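Local coordinates for fucolectin-related protein (Streptococcus pneumoniae, PDB 2WMF) that probably hydrolyses glycosidic bonds in host blood-group carbohydrate antigens, as the catalytic module of a family 98 glycoside hydrolase, at residues A[431-436]-A[446-451]; A[441-446]-A[462-467]; A[453-458]-A[475-480]; A[531-536]-A[567-572]. All coordinates share one frame; numbering follows the deposited sequence.

Contact 1 (A[431-436]-A[446-451]); sequences WYIYNS and VMLPMY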
loop_
_atom_site.group_PDB
_atom_site.type_symbol
_atom_site.label_atom_id
_atom_site.label_comp_id
_atom_site.label_asym_id
_atom_site.label_seq_id
_atom_site.Cartn_x
_atom_site.Cartn_y
_atom_site.Cartn_z
ATOM N N TRP A 431 -12.463 14.312 2.198
ATOM C CA TRP A 431 -11.458 14.566 1.199
ATOM C C TRP A 431 -10.173 13.863 1.615
ATOM O O TRP A 431 -9.725 14.000 2.758
ATOM C CB TRP A 431 -11.145 16.076 1.098
ATOM C CG TRP A 431 -12.155 16.909 0.354
ATOM C CD1 TRP A 431 -12.991 17.903 0.887
ATOM C CD2 TRP A 431 -12.351 16.923 -1.045
ATOM N NE1 TRP A 431 -13.718 18.498 -0.127
ATOM C CE2 TRP A 431 -13.327 17.951 -1.333
ATOM C CE3 TRP A 431 -11.786 16.212 -2.099
ATOM C CZ2 TRP A 431 -13.721 18.253 -2.617
ATOM C CZ3 TRP A 431 -12.184 16.540 -3.392
ATOM C CH2 TRP A 431 -13.162 17.528 -3.633
ATOM N N TYR A 432 -9.566 13.157 0.658
ATOM C CA TYR A 432 -8.255 12.509 0.800
ATOM C C TYR A 432 -7.285 13.267 -0.148
ATOM O O TYR A 432 -7.548 13.389 -1.348
ATOM C CB TYR A 432 -8.317 11.011 0.450
ATOM C CG TYR A 432 -8.915 10.230 1.586
ATOM C CD1 TYR A 432 -8.085 9.645 2.530
ATOM C CD2 TYR A 432 -10.294 10.203 1.811
ATOM C CE1 TYR A 432 -8.586 9.031 3.665
ATOM C CE2 TYR A 432 -10.837 9.571 2.967
ATOM C CZ TYR A 432 -9.996 8.989 3.893
ATOM O OH TYR A 432 -10.516 8.390 5.031
ATOM N N ILE A 433 -6.181 13.763 0.406
ATOM C CA ILE A 433 -5.359 14.775 -0.240
ATOM C C ILE A 433 -3.866 14.444 -0.090
ATOM O O ILE A 433 -3.428 14.001 0.975
ATOM C CB ILE A 433 -5.588 16.149 0.439
ATOM C CG1 ILE A 433 -7.071 16.529 0.417
ATOM C CG2 ILE A 433 -4.717 17.224 -0.156
ATOM C CD1 ILE A 433 -7.535 17.081 1.731
ATOM N N TYR A 434 -3.086 14.722 -1.127
ATOM C CA TYR A 434 -1.629 14.765 -1.004
ATOM C C TYR A 434 -0.958 15.602 -2.086
ATOM O O TYR A 434 -1.526 15.906 -3.124
ATOM C CB TYR A 434 -0.997 13.382 -0.884
ATOM C CG TYR A 434 -1.215 12.320 -1.952
ATOM C CD1 TYR A 434 -0.776 12.503 -3.272
ATOM C CD2 TYR A 434 -1.828 11.078 -1.638
ATOM C CE1 TYR A 434 -0.975 11.524 -4.241
ATOM C CE2 TYR A 434 -1.981 10.080 -2.591
ATOM C CZ TYR A 434 -1.547 10.282 -3.895
ATOM O OH TYR A 434 -1.661 9.285 -4.838
ATOM N N ASN A 435 0.312 15.930 -1.803
ATOM C CA ASN A 435 1.194 16.532 -2.783
ATOM C C ASN A 435 1.756 15.361 -3.621
ATOM O O ASN A 435 2.302 14.415 -3.051
ATOM C CB ASN A 435 2.318 17.289 -2.068
ATOM C CG ASN A 435 3.326 17.928 -3.032
ATOM O OD1 ASN A 435 3.746 17.296 -4.013
ATOM N ND2 ASN A 435 3.658 19.214 -2.786
ATOM N N SER A 436 1.563 15.420 -4.944
ATOM C CA SER A 436 1.885 14.320 -5.848
ATOM C C SER A 436 3.322 14.266 -6.374
ATOM O O SER A 436 3.626 13.415 -7.235
ATOM C CB SER A 436 0.942 14.306 -7.058
ATOM O OG SER A 436 1.103 15.434 -7.870
ATOM N N VAL A 446 -4.510 23.011 -3.133
ATOM C CA VAL A 446 -5.851 22.651 -3.481
ATOM C C VAL A 446 -6.812 23.619 -2.826
ATOM O O VAL A 446 -6.578 24.095 -1.710
ATOM C CB VAL A 446 -6.193 21.179 -3.100
ATOM C CG1 VAL A 446 -5.282 20.177 -3.885
ATOM C CG2 VAL A 446 -6.139 20.883 -1.617
ATOM N N MET A 447 -7.890 23.872 -3.560
ATOM C CA MET A 447 -9.070 24.588 -3.037
ATOM C C MET A 447 -10.228 23.620 -3.185
ATOM O O MET A 447 -10.595 23.247 -4.286
ATOM C CB MET A 447 -9.342 25.868 -3.837
ATOM C CG MET A 447 -10.421 26.711 -3.220
ATOM S SD MET A 447 -12.125 26.181 -3.410
ATOM C CE MET A 447 -12.371 25.916 -5.200
ATOM N N LEU A 448 -10.758 23.214 -2.029
ATOM C CA LEU A 448 -11.759 22.179 -1.903
ATOM C C LEU A 448 -13.120 22.754 -1.491
ATOM O O LEU A 448 -13.315 23.177 -0.349
ATOM C CB LEU A 448 -11.292 21.196 -0.836
ATOM C CG LEU A 448 -9.894 20.596 -0.903
ATOM C CD1 LEU A 448 -9.574 19.717 0.321
ATOM C CD2 LEU A 448 -9.677 19.843 -2.216
ATOM N N PRO A 449 -14.075 22.757 -2.430
ATOM C CA PRO A 449 -15.465 23.038 -2.034
ATOM C C PRO A 449 -15.862 22.043 -0.947
ATOM O O PRO A 449 -15.404 20.889 -0.944
ATOM C CB PRO A 449 -16.265 22.752 -3.309
ATOM C CG PRO A 449 -15.277 22.857 -4.449
ATOM C CD PRO A 449 -13.981 22.363 -3.842
ATOM N N MET A 450 -16.714 22.484 -0.032
ATOM C CA MET A 450 -17.139 21.626 1.063
ATOM C C MET A 450 -18.631 21.329 0.926
ATOM O O MET A 450 -19.359 22.036 0.238
ATOM C CB MET A 450 -16.797 22.279 2.410
ATOM C CG MET A 450 -15.233 22.482 2.618
ATOM S SD MET A 450 -14.323 20.908 2.668
ATOM C CE MET A 450 -14.518 20.583 4.428
ATOM N N TYR A 451 -19.048 20.220 1.530
ATOM C CA TYR A 451 -20.381 19.632 1.268
ATOM C C TYR A 451 -21.334 19.826 2.446
ATOM O O TYR A 451 -22.483 19.390 2.396
ATOM C CB TYR A 451 -20.252 18.148 0.919
ATOM C CG TYR A 451 -19.542 17.844 -0.419
ATOM C CD1 TYR A 451 -20.196 17.164 -1.442
ATOM C CD2 TYR A 451 -18.195 18.221 -0.624
ATOM C CE1 TYR A 451 -19.557 16.845 -2.654
ATOM C CE2 TYR A 451 -17.541 17.900 -1.834
ATOM C CZ TYR A 451 -18.222 17.248 -2.846
ATOM O OH TYR A 451 -17.573 16.945 -4.039
#

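Contact 2 (A[441-446]-A[462-467]); sequences NKNQQV and LTPHTY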
loop_
_atom_site.group_PDB
_atom_site.type_symbol
_atom_site.label_atom_id
_atom_site.label_comp_id
_atom_site.label_asym_id
_atom_site.label_seq_id
_atom_site.Cartn_x
_atom_site.Cartn_y
_atom_site.Cartn_z
ATOM N N ASN A 441 11.112 19.106 -5.220
ATOM C CA ASN A 441 10.791 19.865 -4.059
ATOM C C ASN A 441 9.956 21.102 -4.374
ATOM O O ASN A 441 10.452 22.232 -4.365
ATOM C CB ASN A 441 12.088 20.236 -3.284
ATOM C CG ASN A 441 11.786 20.824 -1.921
ATOM O OD1 ASN A 441 10.643 20.751 -1.440
ATOM N ND2 ASN A 441 12.811 21.375 -1.279
ATOM N N LYS A 442 8.665 20.880 -4.650
ATOM C CA LYS A 442 7.737 21.930 -5.061
ATOM C C LYS A 442 6.389 21.734 -4.376
ATOM O O LYS A 442 5.892 20.624 -4.301
ATOM C CB LYS A 442 7.548 21.985 -6.591
ATOM C CG LYS A 442 8.819 22.401 -7.350
ATOM C CD LYS A 442 9.171 23.900 -7.231
ATOM C CE LYS A 442 10.627 24.161 -7.590
ATOM N NZ LYS A 442 10.973 25.621 -7.385
ATOM N N ASN A 443 5.853 22.810 -3.846
ATOM C CA ASN A 443 4.556 22.766 -3.158
ATOM C C ASN A 443 3.403 22.688 -4.131
ATOM O O ASN A 443 3.519 23.100 -5.280
ATOM C CB ASN A 443 4.334 24.025 -2.308
ATOM C CG ASN A 443 5.104 24.011 -0.990
ATOM O OD1 ASN A 443 6.150 23.366 -0.861
ATOM N ND2 ASN A 443 4.538 24.708 0.031
ATOM N N GLN A 444 2.281 22.135 -3.652
ATOM C CA GLN A 444 1.029 22.116 -4.397
ATOM C C GLN A 444 -0.084 22.668 -3.527
ATOM O O GLN A 444 -0.040 22.580 -2.291
ATOM C CB GLN A 444 0.713 20.718 -4.920
ATOM C CG GLN A 444 1.743 20.197 -5.911
ATOM C CD GLN A 444 1.491 18.743 -6.362
ATOM O OE1 GLN A 444 0.751 18.005 -5.707
ATOM N NE2 GLN A 444 2.153 18.322 -7.450
ATOM N N GLN A 445 -1.109 23.168 -4.207
ATOM C CA GLN A 445 -2.252 23.763 -3.545
ATOM C C GLN A 445 -3.536 23.116 -4.052
ATOM O O GLN A 445 -3.632 22.716 -5.212
ATOM C CB GLN A 445 -2.307 25.281 -3.781
ATOM C CG GLN A 445 -1.073 26.038 -3.318
ATOM C CD GLN A 445 0.136 25.890 -4.236
ATOM O OE1 GLN A 445 0.009 25.968 -5.456
ATOM N NE2 GLN A 445 1.339 25.744 -3.634
ATOM N N VAL A 446 -4.510 23.011 -3.133
ATOM C CA VAL A 446 -5.851 22.651 -3.481
ATOM C C VAL A 446 -6.812 23.619 -2.826
ATOM O O VAL A 446 -6.578 24.095 -1.710
ATOM C CB VAL A 446 -6.193 21.179 -3.100
ATOM C CG1 VAL A 446 -5.282 20.177 -3.885
ATOM C CG2 VAL A 446 -6.139 20.883 -1.617
ATOM N N LEU A 462 0.634 22.580 0.495
ATOM C CA LEU A 462 1.246 21.332 0.915
ATOM C C LEU A 462 2.667 21.205 0.353
ATOM O O LEU A 462 2.858 21.277 -0.836
ATOM C CB LEU A 462 0.490 20.137 0.366
ATOM C CG LEU A 462 -1.008 20.077 0.619
ATOM C CD1 LEU A 462 -1.769 19.370 -0.534
ATOM C CD2 LEU A 462 -1.212 19.448 1.988
ATOM N N THR A 463 3.633 20.991 1.223
ATOM C CA THR A 463 4.966 20.666 0.768
ATOM C C THR A 463 5.002 19.221 0.305
ATOM O O THR A 463 4.100 18.428 0.639
ATOM C CB THR A 463 6.049 20.890 1.851
ATOM O OG1 THR A 463 5.938 19.895 2.889
ATOM C CG2 THR A 463 6.010 22.306 2.453
ATOM N N PRO A 464 6.044 18.844 -0.455
ATOM C CA PRO A 464 6.157 17.446 -0.787
ATOM C C PRO A 464 6.104 16.494 0.410
ATOM O O PRO A 464 6.557 16.823 1.495
ATOM C CB PRO A 464 7.502 17.358 -1.521
ATOM C CG PRO A 464 7.672 18.735 -2.170
ATOM C CD PRO A 464 7.083 19.679 -1.130
ATOM N N HIS A 465 5.552 15.308 0.173
ATOM C CA HIS A 465 5.488 14.240 1.189
ATOM C C HIS A 465 4.614 14.701 2.376
ATOM O O HIS A 465 4.937 14.496 3.563
ATOM C CB HIS A 465 6.882 13.772 1.598
ATOM C CG HIS A 465 7.774 13.610 0.414
ATOM N ND1 HIS A 465 8.993 14.248 0.304
ATOM C CD2 HIS A 465 7.583 12.936 -0.742
ATOM C CE1 HIS A 465 9.525 13.941 -0.869
ATOM N NE2 HIS A 465 8.682 13.165 -1.534
ATOM N N THR A 466 3.503 15.335 2.001
ATOM C CA THR A 466 2.441 15.727 2.933
ATOM C C THR A 466 1.126 15.140 2.437
ATOM O O THR A 466 0.781 15.316 1.269
ATOM C CB THR A 466 2.276 17.286 3.055
ATOM O OG1 THR A 466 3.540 17.852 3.387
ATOM C CG2 THR A 466 1.279 17.637 4.178
ATOM N N TYR A 467 0.399 14.470 3.343
ATOM C CA TYR A 467 -0.956 14.054 3.082
ATOM C C TYR A 467 -1.898 14.647 4.149
ATOM O O TYR A 467 -1.477 15.072 5.247
ATOM C CB TYR A 467 -1.102 12.550 2.913
ATOM C CG TYR A 467 -1.036 11.699 4.190
ATOM C CD1 TYR A 467 -2.144 11.566 5.028
ATOM C CD2 TYR A 467 0.135 11.054 4.581
ATOM C CE1 TYR A 467 -2.098 10.761 6.186
ATOM C CE2 TYR A 467 0.187 10.240 5.727
ATOM C CZ TYR A 467 -0.932 10.095 6.541
ATOM O OH TYR A 467 -0.884 9.270 7.669
#

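Contact 3 (A[453-458]-A[475-480]); sequences NNTKSL and NNLHIL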
loop_
_atom_site.group_PDB
_atom_site.type_symbol
_atom_site.label_atom_id
_atom_site.label_comp_id
_atom_site.label_asym_id
_atom_site.label_seq_id
_atom_site.Cartn_x
_atom_site.Cartn_y
_atom_site.Cartn_z
ATOM N N ASN A 453 -22.236 23.084 5.630
ATOM C CA ASN A 453 -22.036 24.504 5.941
ATOM C C ASN A 453 -21.126 24.758 7.171
ATOM O O ASN A 453 -21.105 25.908 7.689
ATOM C CB ASN A 453 -23.374 25.226 6.030
ATOM C CG ASN A 453 -24.111 24.939 7.314
ATOM O OD1 ASN A 453 -23.740 24.014 8.055
ATOM N ND2 ASN A 453 -25.187 25.723 7.606
ATOM N N ASN A 454 -20.323 23.756 7.588
ATOM C CA ASN A 454 -19.232 23.992 8.576
ATOM C C ASN A 454 -18.309 25.124 8.051
ATOM O O ASN A 454 -17.885 26.008 8.814
ATOM C CB ASN A 454 -18.457 22.709 8.868
ATOM C CG ASN A 454 -19.286 21.686 9.629
ATOM O OD1 ASN A 454 -19.596 20.584 9.116
ATOM N ND2 ASN A 454 -19.672 22.036 10.852
ATOM N N THR A 455 -18.029 25.062 6.748
ATOM C CA THR A 455 -17.289 26.087 6.004
ATOM C C THR A 455 -17.649 26.001 4.538
ATOM O O THR A 455 -18.079 24.977 4.061
ATOM C CB THR A 455 -15.758 25.960 6.266
ATOM O OG1 THR A 455 -15.099 27.200 5.938
ATOM C CG2 THR A 455 -15.165 24.823 5.516
ATOM N N LYS A 456 -17.450 27.078 3.774
ATOM C CA LYS A 456 -17.771 27.040 2.354
ATOM C C LYS A 456 -16.703 26.306 1.553
ATOM O O LYS A 456 -17.025 25.461 0.683
ATOM C CB LYS A 456 -17.921 28.447 1.790
ATOM C CG LYS A 456 -18.500 28.441 0.419
ATOM C CD LYS A 456 -18.764 29.848 -0.017
ATOM C CE LYS A 456 -19.641 29.884 -1.260
ATOM N NZ LYS A 456 -19.392 28.743 -2.197
ATOM N N SER A 457 -15.436 26.643 1.799
ATOM C CA SER A 457 -14.357 25.950 1.141
ATOM C C SER A 457 -13.167 25.859 2.065
ATOM O O SER A 457 -13.075 26.554 3.065
ATOM C CB SER A 457 -13.989 26.602 -0.185
ATOM O OG SER A 457 -13.392 27.853 0.048
ATOM N N LEU A 458 -12.284 24.916 1.753
ATOM C CA LEU A 458 -11.088 24.669 2.557
ATOM C C LEU A 458 -9.931 24.576 1.578
ATOM O O LEU A 458 -9.969 23.814 0.618
ATOM C CB LEU A 458 -11.272 23.386 3.375
ATOM C CG LEU A 458 -10.176 22.958 4.332
ATOM C CD1 LEU A 458 -10.751 22.042 5.410
ATOM C CD2 LEU A 458 -9.050 22.215 3.610
ATOM N N ASN A 475 -21.521 18.735 12.318
ATOM C CA ASN A 475 -21.261 20.018 12.967
ATOM C C ASN A 475 -19.821 20.260 13.383
ATOM O O ASN A 475 -19.556 21.179 14.140
ATOM C CB ASN A 475 -22.233 20.229 14.123
ATOM C CG ASN A 475 -23.630 20.494 13.633
ATOM O OD1 ASN A 475 -24.044 21.679 13.377
ATOM N ND2 ASN A 475 -24.356 19.441 13.453
ATOM N N ASN A 476 -18.896 19.469 12.813
ATOM C CA ASN A 476 -17.486 19.736 12.962
ATOM C C ASN A 476 -16.753 19.151 11.780
ATOM O O ASN A 476 -17.292 18.338 11.036
ATOM C CB ASN A 476 -16.967 19.163 14.279
ATOM C CG ASN A 476 -17.024 17.647 14.306
ATOM O OD1 ASN A 476 -16.230 16.986 13.630
ATOM N ND2 ASN A 476 -17.975 17.077 15.064
ATOM N N LEU A 477 -15.524 19.614 11.622
ATOM C CA LEU A 477 -14.557 19.044 10.688
ATOM C C LEU A 477 -13.445 18.348 11.473
ATOM O O LEU A 477 -12.921 18.929 12.452
ATOM C CB LEU A 477 -13.963 20.159 9.838
ATOM C CG LEU A 477 -14.873 20.971 8.928
ATOM C CD1 LEU A 477 -13.993 22.048 8.261
ATOM C CD2 LEU A 477 -15.668 20.120 7.960
ATOM N N HIS A 478 -13.058 17.138 11.044
ATOM C CA HIS A 478 -11.872 16.528 11.619
ATOM C C HIS A 478 -10.804 16.509 10.583
ATOM O O HIS A 478 -11.052 16.048 9.469
ATOM C CB HIS A 478 -12.076 15.121 12.163
ATOM C CG HIS A 478 -10.814 14.580 12.757
ATOM N ND1 HIS A 478 -10.442 14.798 14.069
ATOM C CD2 HIS A 478 -9.740 14.008 12.156
ATOM C CE1 HIS A 478 -9.231 14.290 14.273
ATOM N NE2 HIS A 478 -8.786 13.791 13.130
ATOM N N ILE A 479 -9.622 17.018 10.939
ATOM C CA ILE A 479 -8.544 17.172 9.961
ATOM C C ILE A 479 -7.309 16.416 10.469
ATOM O O ILE A 479 -6.875 16.613 11.617
ATOM C CB ILE A 479 -8.216 18.680 9.705
ATOM C CG1 ILE A 479 -9.464 19.399 9.072
ATOM C CG2 ILE A 479 -7.000 18.826 8.775
ATOM C CD1 ILE A 479 -9.734 20.726 9.580
ATOM N N LEU A 480 -6.773 15.562 9.611
ATOM C CA LEU A 480 -5.526 14.853 9.836
ATOM C C LEU A 480 -4.482 15.357 8.809
ATOM O O LEU A 480 -4.771 15.423 7.605
ATOM C CB LEU A 480 -5.732 13.328 9.659
ATOM C CG LEU A 480 -4.521 12.414 9.676
ATOM C CD1 LEU A 480 -3.851 12.495 11.059
ATOM C CD2 LEU A 480 -4.905 10.982 9.361
#

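Contact 4 (A[531-536]-A[567-572]); sequences TTLTLS and YTITVN. Unlike the reference sequence in segment 531-536: Ser536 (reference Lys).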
loop_
_atom_site.group_PDB
_atom_site.type_symbol
_atom_site.label_atom_id
_atom_site.label_comp_id
_atom_site.label_asym_id
_atom_site.label_seq_id
_atom_site.Cartn_x
_atom_site.Cartn_y
_atom_site.Cartn_z
ATOM N N THR A 531 2.373 23.517 6.487
ATOM C CA THR A 531 1.116 23.222 5.838
ATOM C C THR A 531 0.186 24.337 6.271
ATOM O O THR A 531 0.052 24.597 7.454
ATOM C CB THR A 531 0.520 21.877 6.306
ATOM O OG1 THR A 531 1.441 20.822 6.043
ATOM C CG2 THR A 531 -0.810 21.611 5.594
ATOM N N THR A 532 -0.406 25.022 5.289
ATOM C CA THR A 532 -1.296 26.156 5.587
ATOM C C THR A 532 -2.714 25.709 5.228
ATOM O O THR A 532 -2.983 25.279 4.074
ATOM C CB THR A 532 -0.910 27.392 4.779
ATOM O OG1 THR A 532 0.468 27.715 5.030
ATOM C CG2 THR A 532 -1.841 28.576 5.140
ATOM N N LEU A 533 -3.610 25.822 6.209
ATOM C CA LEU A 533 -5.009 25.406 6.064
ATOM C C LEU A 533 -5.903 26.648 6.210
ATOM O O LEU A 533 -5.791 27.373 7.201
ATOM C CB LEU A 533 -5.334 24.396 7.160
ATOM C CG LEU A 533 -6.782 23.940 7.232
ATOM C CD1 LEU A 533 -7.166 23.298 5.938
ATOM C CD2 LEU A 533 -6.972 23.002 8.487
ATOM N N THR A 534 -6.749 26.914 5.214
ATOM C CA THR A 534 -7.597 28.093 5.209
ATOM C C THR A 534 -9.061 27.675 5.043
ATOM O O THR A 534 -9.424 26.978 4.095
ATOM C CB THR A 534 -7.219 29.055 4.075
ATOM O OG1 THR A 534 -5.811 29.307 4.102
ATOM C CG2 THR A 534 -7.925 30.384 4.231
ATOM N N LEU A 535 -9.889 28.058 6.015
ATOM C CA LEU A 535 -11.324 27.779 5.978
ATOM C C LEU A 535 -12.031 29.075 5.623
ATOM O O LEU A 535 -11.969 30.047 6.392
ATOM C CB LEU A 535 -11.823 27.293 7.331
ATOM C CG LEU A 535 -11.186 26.054 7.930
ATOM C CD1 LEU A 535 -11.783 25.763 9.338
ATOM C CD2 LEU A 535 -11.379 24.887 7.023
ATOM N N SER A 536 -12.655 29.089 4.458
ATOM C CA SER A 536 -13.344 30.256 3.954
ATOM C C SER A 536 -14.800 30.086 4.231
ATOM O O SER A 536 -15.405 29.105 3.826
ATOM C CB SER A 536 -13.139 30.392 2.457
ATOM O OG SER A 536 -13.719 31.579 1.944
ATOM N N TYR A 567 -10.802 31.638 8.564
ATOM C CA TYR A 567 -9.904 31.143 9.590
ATOM C C TYR A 567 -8.701 30.519 8.864
ATOM O O TYR A 567 -8.894 29.669 7.978
ATOM C CB TYR A 567 -10.636 30.111 10.438
ATOM C CG TYR A 567 -9.754 29.412 11.443
ATOM C CD1 TYR A 567 -9.343 30.048 12.623
ATOM C CD2 TYR A 567 -9.244 28.135 11.175
ATOM C CE1 TYR A 567 -8.509 29.387 13.546
ATOM C CE2 TYR A 567 -8.410 27.475 12.071
ATOM C CZ TYR A 567 -8.023 28.094 13.252
ATOM O OH TYR A 567 -7.164 27.374 14.109
ATOM N N THR A 568 -7.486 30.879 9.285
ATOM C CA THR A 568 -6.270 30.257 8.744
ATOM C C THR A 568 -5.457 29.674 9.904
ATOM O O THR A 568 -5.241 30.336 10.938
ATOM C CB THR A 568 -5.376 31.257 7.991
ATOM O OG1 THR A 568 -6.127 31.922 6.981
ATOM C CG2 THR A 568 -4.130 30.554 7.337
ATOM N N ILE A 569 -5.050 28.419 9.759
ATOM C CA ILE A 569 -4.072 27.835 10.669
ATOM C C ILE A 569 -2.831 27.443 9.872
ATOM O O ILE A 569 -2.914 26.743 8.852
ATOM C CB ILE A 569 -4.628 26.652 11.540
ATOM C CG1 ILE A 569 -3.558 26.251 12.564
ATOM C CG2 ILE A 569 -5.068 25.529 10.680
ATOM C CD1 ILE A 569 -4.056 25.411 13.673
ATOM N N THR A 570 -1.681 27.941 10.335
ATOM C CA THR A 570 -0.377 27.698 9.713
ATOM C C THR A 570 0.315 26.724 10.628
ATOM O O THR A 570 0.604 27.066 11.757
ATOM C CB THR A 570 0.389 29.030 9.622
ATOM O OG1 THR A 570 -0.421 29.905 8.842
ATOM C CG2 THR A 570 1.703 28.824 8.927
ATOM N N VAL A 571 0.533 25.494 10.147
ATOM C CA VAL A 571 1.079 24.420 10.979
ATOM C C VAL A 571 2.504 24.142 10.503
ATOM O O VAL A 571 2.706 23.792 9.356
ATOM C CB VAL A 571 0.240 23.116 10.890
ATOM C CG1 VAL A 571 0.805 22.055 11.812
ATOM C CG2 VAL A 571 -1.248 23.417 11.226
ATOM N N ASN A 572 3.488 24.275 11.378
ATOM C CA ASN A 572 4.893 23.908 11.060
ATOM C C ASN A 572 5.177 22.582 11.744
ATOM O O ASN A 572 5.056 22.472 12.970
ATOM C CB ASN A 572 5.845 24.961 11.610
ATOM C CG ASN A 572 5.304 26.333 11.448
ATOM O OD1 ASN A 572 4.885 26.986 12.448
ATOM N ND2 ASN A 572 5.192 26.769 10.208
#

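Contact 1 (A[431-436]-A[446-451])
Trp431 lays its indole against Leu448, and these two residues, with Ile433, bury most of the surface in this contact. The leucine comes over one face of the ring: CD2 sits above the centre of the indole, 4.0 Å from its plane, while CB makes a CH-pi contact with the five-membered ring. At the edge, Trp431 NE1 donates to Pro449 O at 3.0 Å. The oxygen lies only 9° out of the ring plane, although the N-H...O angle of 145° shows a bent bond. Met450 SD is at the same edge, 3.7 Å from Trp431 CD1, a Met-aromatic contact made possible by a side chain bent at chi2 and chi3. The strands 431-434 and 446-449 belong to two different antiparallel sheets that face each other as in a beta-sandwich; their axes are 10.1 Å apart and run almost exactly antiparallel, so the gap is bridged by side chains, with one backbone carbonyl, Pro449 O, taking part. Further along, Ile433 and Leu448 meet tip to tip, CD1 to CD1 at 3.6 Å, and Ile433 CG2 looks across to Val446 CG2 at 4.2 Å. Toward the outer end, Tyr451 presents its own ring edge to Trp431, with CE2 3.9 Å from CZ2 of the indole. Arg426 makes cation-pi contacts with both of these aromatic rings.

Contact 2 (A[441-446]-A[462-467])
Gln444 and Leu462 form an antiparallel hydrogen-bonded pair, and their two backbone bonds are what join the segments. Gln444 N donates to Leu462 O at 3.0 Å, and Leu462 N returns the bond to Gln444 O at 2.9 Å. One residue earlier, Asn443 CA makes a C-H...O contact of 3.2 Å with the same Leu462 O. That carbonyl also accepts from Asn435 ND2, so strand pairing and an amide from a neighbouring loop converge on one oxygen.

The remaining contacts are van der Waals. Pro464 presses the CG corner of its ring on the backbone of Lys442, 3.4 Å from Lys442 O, and the Asn441 side chain crosses the ring at about a right angle, its OD1 3.7 Å from Pro464 CG. Asn443 lies alongside Thr463, both pointing the same way; with CG swung beside the backbone N (chi1 -78°), the amide brings OD1 to 3.5 Å from Thr463 CG2. The threonine hydroxyl is held elsewhere, by Arg529 NE, and the same arginine uses NH1 to bind Pro464 O. The amide of Gln444 likewise works outside the pair: its OE1 accepts from Ser436 N.

Leu462 ends strand 457-462, and the following residues turn away as a loop leading to strand 467-472 of the facing sheet. Strand 444-449 starts beside that turn, the Leu462 side chain packs on Ile433 of strand 430-434, and Tyr467, beyond the loop, rests on helix 272-283.

Contact 3 (A[453-458]-A[475-480])
The backbones of 453-458 and 475-480 do not pair; the closest alpha carbons, Asn454 and Asn475, are 6.3 Å apart, and the side chains of Asn454, Thr455 and Leu458 meet the other segment. Asn454 has the most surface buried here. Its CB lies 3.9 Å from Leu477 CD2, while its amide is set against the backbone joining Asn475 to Asn476. Leu477 touches the other segment with both methyl groups: CD2 goes to Asn454, and CD1 meets Thr455 CG2 at 4.1 Å, the two side chains crossing at about a right angle. In this leucine, CG beside the backbone N (chi1 -62°) directs both methyls to the 453-458 segment. Leu458 CD1 comes next, 4.3 Å from Leu477 CD1 and 4.5 Å from Ile479 CD1. Lys456 and Ser457 both face Ser536, a classic beta bulge. The chemistry changes along the contact: an amide against peptide groups at the ends of the strands gives way to leucine and isoleucine along the strands, so cohesion between the two sheets there rests on apolar packing.

Contact 4 (A[531-536]-A[567-572])
Strands 531-536 and 567-572 run side by side as an antiparallel pair, axes 4.7 Å apart and directions 171° from one another. Thr531 with Val571, Leu533 with Ile569 and Leu535 with Tyr567 are the hydrogen-bonded pairs, each joined by two N-H...O bonds; the shortest is Leu535 N to Tyr567 O at 2.7 Å. On the face carrying these residues, Leu533 CB meets Ile569 CG2 at 3.7 Å. Leu535 and Tyr567 lie alongside, pointing the same way, with CD1 of the leucine 3.9 Å from CD2 of the ring; the tyrosine hydroxyl bonds to Glu558. The other face is a patch of threonines at the non-hydrogen-bonded pairs. Thr534 and Thr568 stand side by side, CG2 of the first 3.6 Å from OG1 of the second, and Thr532 CG2 reaches diagonally to Thr568 CG2 at 3.7 Å. Thr532, Thr534, Thr568 and Thr570 share one rotamer (Thr532 chi1 -56°) with CG2 anti to the backbone N, so methyls on the two strands point in roughly opposite directions, which lets that last pair meet. Leu533, Leu535 and Val571 pack on strands 477-482 and 576-580 of the opposing sheet: a two-faced strand pair, apolar inside and threonine-rich outside, characteristic of a beta-sandwich.

How the contacts relate
All four contacts lie in the C-terminal beta-sandwich, beside the eight-stranded parallel barrel that is the usual catalytic fold of such hydrolases. Contacts 1 and 3 span the two sheets, contact 4 pairs strands within one, and contact 2 is at the end where the chain passes from one sheet to the other. Contacts 1 and 2 share Val446, their centres about 12 Å apart. Leu448 N bonds to Leu458 O at 2.8 Å, coupling contacts 1 and 3, while Lys456 N to Ser536 O, 2.9 Å, joins contact 3 to contact 4. Centres of contacts 2 and 3 are about 20 Å apart.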